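Local coordinates for sensory box/GGDEF domain protein (Colwellia psychrerythraea, PDB 3LYX) that probably senses a signal through its PAS domain, the part described here, and relays it to a GGDEF domain of the diguanylate cyclase type in the full-length protein, at residues B[10-13]-B[14-18]; B[66-69]-B[70-74]. All coordinates share one frame; numbering follows the deposited sequence.

Contact 1. Residues B[10-13]-B[14-18]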
# COMPACT_ATOMS: atom_id res chain seq x y z
N ALA B 10 -8.78 -0.95 4.11
CA ALA B 10 -8.61 0.50 4.08
C ALA B 10 -7.57 0.90 5.12
O ALA B 10 -6.82 1.87 4.94
CB ALA B 10 -9.94 1.19 4.37
N LYS B 11 -7.51 0.15 6.21
CA LYS B 11 -6.56 0.41 7.28
C LYS B 11 -5.12 0.51 6.77
O LYS B 11 -4.37 1.38 7.20
CB LYS B 11 -6.66 -0.71 8.33
CG LYS B 11 -5.60 -0.69 9.42
CD LYS B 11 -5.88 0.37 10.47
CE LYS B 11 -5.00 0.14 11.69
NZ LYS B 11 -5.37 1.01 12.84
N ALA B 12 -4.74 -0.37 5.84
CA ALA B 12 -3.39 -0.36 5.29
C ALA B 12 -3.05 0.96 4.59
O ALA B 12 -1.87 1.34 4.48
CB ALA B 12 -3.21 -1.52 4.33
N PHE B 13 -4.08 1.65 4.12
CA PHE B 13 -3.94 2.92 3.41
C PHE B 13 -2.85 3.84 3.97
O PHE B 13 -1.91 4.19 3.26
CB PHE B 13 -5.28 3.66 3.42
CG PHE B 13 -5.31 4.87 2.52
CD1 PHE B 13 -5.29 4.73 1.14
CD2 PHE B 13 -5.41 6.15 3.07
CE1 PHE B 13 -5.37 5.84 0.31
CE2 PHE B 13 -5.49 7.27 2.24
CZ PHE B 13 -5.48 7.12 0.86
N ASP B 14 -2.96 4.24 5.23
CA ASP B 14 -1.95 5.13 5.79
C ASP B 14 -0.71 4.46 6.36
O ASP B 14 0.08 5.12 7.04
CB ASP B 14 -2.56 6.07 6.84
CG ASP B 14 -3.20 7.31 6.22
OD1 ASP B 14 -2.58 7.89 5.30
OD2 ASP B 14 -4.30 7.71 6.65
N TYR B 15 -0.53 3.18 6.08
CA TYR B 15 0.64 2.46 6.59
C TYR B 15 1.59 1.96 5.51
O TYR B 15 2.75 1.67 5.79
CB TYR B 15 0.20 1.31 7.48
CG TYR B 15 -0.42 1.79 8.77
CD1 TYR B 15 0.35 2.40 9.75
CD2 TYR B 15 -1.79 1.66 8.99
CE1 TYR B 15 -0.22 2.86 10.92
CE2 TYR B 15 -2.37 2.12 10.16
CZ TYR B 15 -1.57 2.72 11.13
OH TYR B 15 -2.12 3.16 12.31
N VAL B 16 1.12 1.87 4.27
CA VAL B 16 1.98 1.41 3.19
C VAL B 16 3.03 2.46 2.80
O VAL B 16 2.86 3.65 3.07
CB VAL B 16 1.14 1.03 1.93
CG1 VAL B 16 0.19 -0.11 2.27
CG2 VAL B 16 0.35 2.26 1.44
N PHE B 17 4.11 2.02 2.17
CA PHE B 17 5.16 2.93 1.74
C PHE B 17 4.74 3.54 0.41
O PHE B 17 5.22 4.60 0.02
CB PHE B 17 6.48 2.17 1.57
CG PHE B 17 7.61 3.02 1.05
CD1 PHE B 17 8.03 4.15 1.74
CD2 PHE B 17 8.25 2.68 -0.14
CE1 PHE B 17 9.09 4.93 1.27
CE2 PHE B 17 9.31 3.45 -0.63
CZ PHE B 17 9.74 4.58 0.08
N ASP B 18 3.86 2.84 -0.29
CA ASP B 18 3.33 3.29 -1.56
C ASP B 18 2.59 4.61 -1.40
O ASP B 18 1.85 4.79 -0.44
CB ASP B 18 2.34 2.26 -2.10
CG ASP B 18 2.99 0.93 -2.39
OD1 ASP B 18 3.29 0.68 -3.58
OD2 ASP B 18 3.20 0.15 -1.43
O HOH W 1 0.55 5.49 3.75
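Ala12 O draws in two successive amide N-H groups, from Tyr15 and Val16, as the chain turns from the N-terminal helix 3-11 of this PAS domain toward strand 19-24. The two bonds differ in kind. Tyr15 N, at 2.8 Å from Ala12 O, sits 52° out of the carbonyl plane. Val16 N approaches Ala12 O almost end-on, but through a more bent N-H at 3.0 Å. One carbonyl thus grips both amides and fixes the turn. A water bridges the turn, donating to Phe13 O and to Val16 O; Phe13 O also accepts from Asn33 ND2.

Among the side chains, Lys11 and Tyr15 meet obliquely across the turn. Lys11 is bent at chi2 (77°), which carries its methylene chain to the tyrosine ring, where Lys11 CE lies 3.6 Å from Tyr15 CE2. Lys11 O meets the same ring at its edge, near the ring plane, 3.2 Å from Tyr15 CD2. Tyr15 also packs on Val99 of the second subunit, while Lys11 touches Leu112 there. Without the ring, as with an alanine here, the Lys11 methylenes would probably lose their neighbour and be freer to turn, and a gap would be likely to open against Val99 of the second subunit.

The Asp14 carboxylate lies beside the Phe13 ring, the two planes 59° apart, and its OD1 accepts a hydrogen bond from Lys34 N, tying the turn to the start of helix 34-40. Val16 CG1, set anti to its own carbonyl carbon, turns back to 4.2 Å from Ala12 CB, while Val16 CG2 rests 3.5 Å from Phe13 O.

Contact 2. Residues B[66-69]-B[70-74]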
# COMPACT_ATOMS: atom_id res chain seq x y z
N SER B 66 -2.78 12.56 -21.49
CA SER B 66 -3.25 11.93 -22.72
C SER B 66 -2.90 10.46 -22.77
O SER B 66 -3.67 9.65 -23.27
CB SER B 66 -2.66 12.63 -23.96
OG SER B 66 -3.06 13.98 -24.03
N GLU B 67 -1.72 10.11 -22.26
CA GLU B 67 -1.28 8.73 -22.26
C GLU B 67 -2.10 7.91 -21.25
O GLU B 67 -2.45 6.75 -21.51
CB GLU B 67 0.21 8.65 -21.93
CG GLU B 67 1.13 9.34 -22.95
CD GLU B 67 1.02 8.74 -24.35
OE1 GLU B 67 1.10 7.50 -24.48
OE2 GLU B 67 0.86 9.51 -25.33
N VAL B 68 -2.41 8.52 -20.11
CA VAL B 68 -3.20 7.84 -19.07
C VAL B 68 -4.57 7.47 -19.61
O VAL B 68 -4.98 6.31 -19.57
CB VAL B 68 -3.37 8.75 -17.82
CG1 VAL B 68 -4.28 8.06 -16.80
CG2 VAL B 68 -2.02 9.04 -17.20
N ILE B 69 -5.29 8.48 -20.12
CA ILE B 69 -6.62 8.27 -20.68
C ILE B 69 -6.54 7.23 -21.79
O ILE B 69 -7.34 6.28 -21.83
CB ILE B 69 -7.18 9.60 -21.27
CG1 ILE B 69 -7.74 10.48 -20.15
CG2 ILE B 69 -8.29 9.30 -22.29
CD1 ILE B 69 -6.73 10.85 -19.09
N SER B 70 -5.58 7.41 -22.68
CA SER B 70 -5.40 6.49 -23.80
C SER B 70 -5.16 5.06 -23.32
O SER B 70 -5.76 4.12 -23.83
CB SER B 70 -4.22 6.94 -24.66
OG SER B 70 -4.10 6.14 -25.81
N ALA B 71 -4.28 4.91 -22.34
CA ALA B 71 -3.96 3.59 -21.80
C ALA B 71 -5.18 2.95 -21.13
O ALA B 71 -5.47 1.77 -21.34
CB ALA B 71 -2.81 3.70 -20.81
N VAL B 72 -5.89 3.73 -20.32
CA VAL B 72 -7.08 3.24 -19.63
C VAL B 72 -8.17 2.79 -20.61
O VAL B 72 -8.79 1.74 -20.41
CB VAL B 72 -7.63 4.31 -18.66
CG1 VAL B 72 -8.97 3.89 -18.08
CG2 VAL B 72 -6.63 4.54 -17.53
N GLU B 73 -8.40 3.57 -21.66
CA GLU B 73 -9.41 3.22 -22.66
C GLU B 73 -9.08 1.91 -23.37
O GLU B 73 -9.98 1.14 -23.71
CB GLU B 73 -9.52 4.31 -23.74
CG GLU B 73 -9.92 5.70 -23.26
CD GLU B 73 -10.08 6.66 -24.44
OE1 GLU B 73 -9.17 6.73 -25.29
OE2 GLU B 73 -11.12 7.35 -24.51
N ASN B 74 -7.80 1.65 -23.59
CA ASN B 74 -7.36 0.44 -24.28
C ASN B 74 -7.17 -0.77 -23.37
O ASN B 74 -7.74 -1.83 -23.63
CB ASN B 74 -6.03 0.69 -25.00
CG ASN B 74 -6.19 1.59 -26.21
OD1 ASN B 74 -5.19 2.07 -26.76
ND2 ASN B 74 -7.42 1.82 -26.64
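Ser70 N donates to Ser66 O at 3.0 Å, the first of four consecutive i to i+4 bonds that make residues 66-74 a worked example of the alpha-helix. The donor is tilted 34° from the carbonyl plane, and Ser70 CB rests against the same oxygen. Ala71 follows with a bond of 2.7 Å from its N to Glu67 O, its CB close to that oxygen. Val72 N then reaches Val68 O at 2.8 Å through a nearly straight N-H (167°). With CG2 beside its own backbone N, Val72 brings this methyl back along the helix to 4.3 Å from Val68 CG1, an apolar contact between residues one turn apart. Glu73 N closes the series on Ile69 O at 2.9 Å. Its side chain leans back over the preceding turn, where Glu73 CD lies 3.8 Å from Ile69 CG2, a contact of carboxylate carbon with methyl group on the exposed side of the helix. Asn74 N carries the bonding onward to Ser70 O.

These residues belong to helix 61-75, which packs against the antiparallel sheet of the PAS fold: Glu67, Val68 and Ala71 touch Trp78 on the edge strand 78-85, while Val68 reaches Cys98 and Val72 reaches Pro100, both on strand 91-102.

How the contacts relate
Contacts 1 and 2 show how one backbone principle, a carbonyl answered by amides three or four residues later, serves two settings in a PAS domain. In contact 1 it shapes the exit from helix 3-11; in contact 2 it repeats regularly within helix 61-75. Their centres are 26 Å apart, on opposite sides of the chain's centre, and their nearest atoms are about 17 Å apart, so they do not touch. The surroundings differ too: residues 10-18 meet the second subunit, including hydrogen bonds between Asp18 and Phe17 of the two chains, whereas no other chain of the assembly touches residues 66-74.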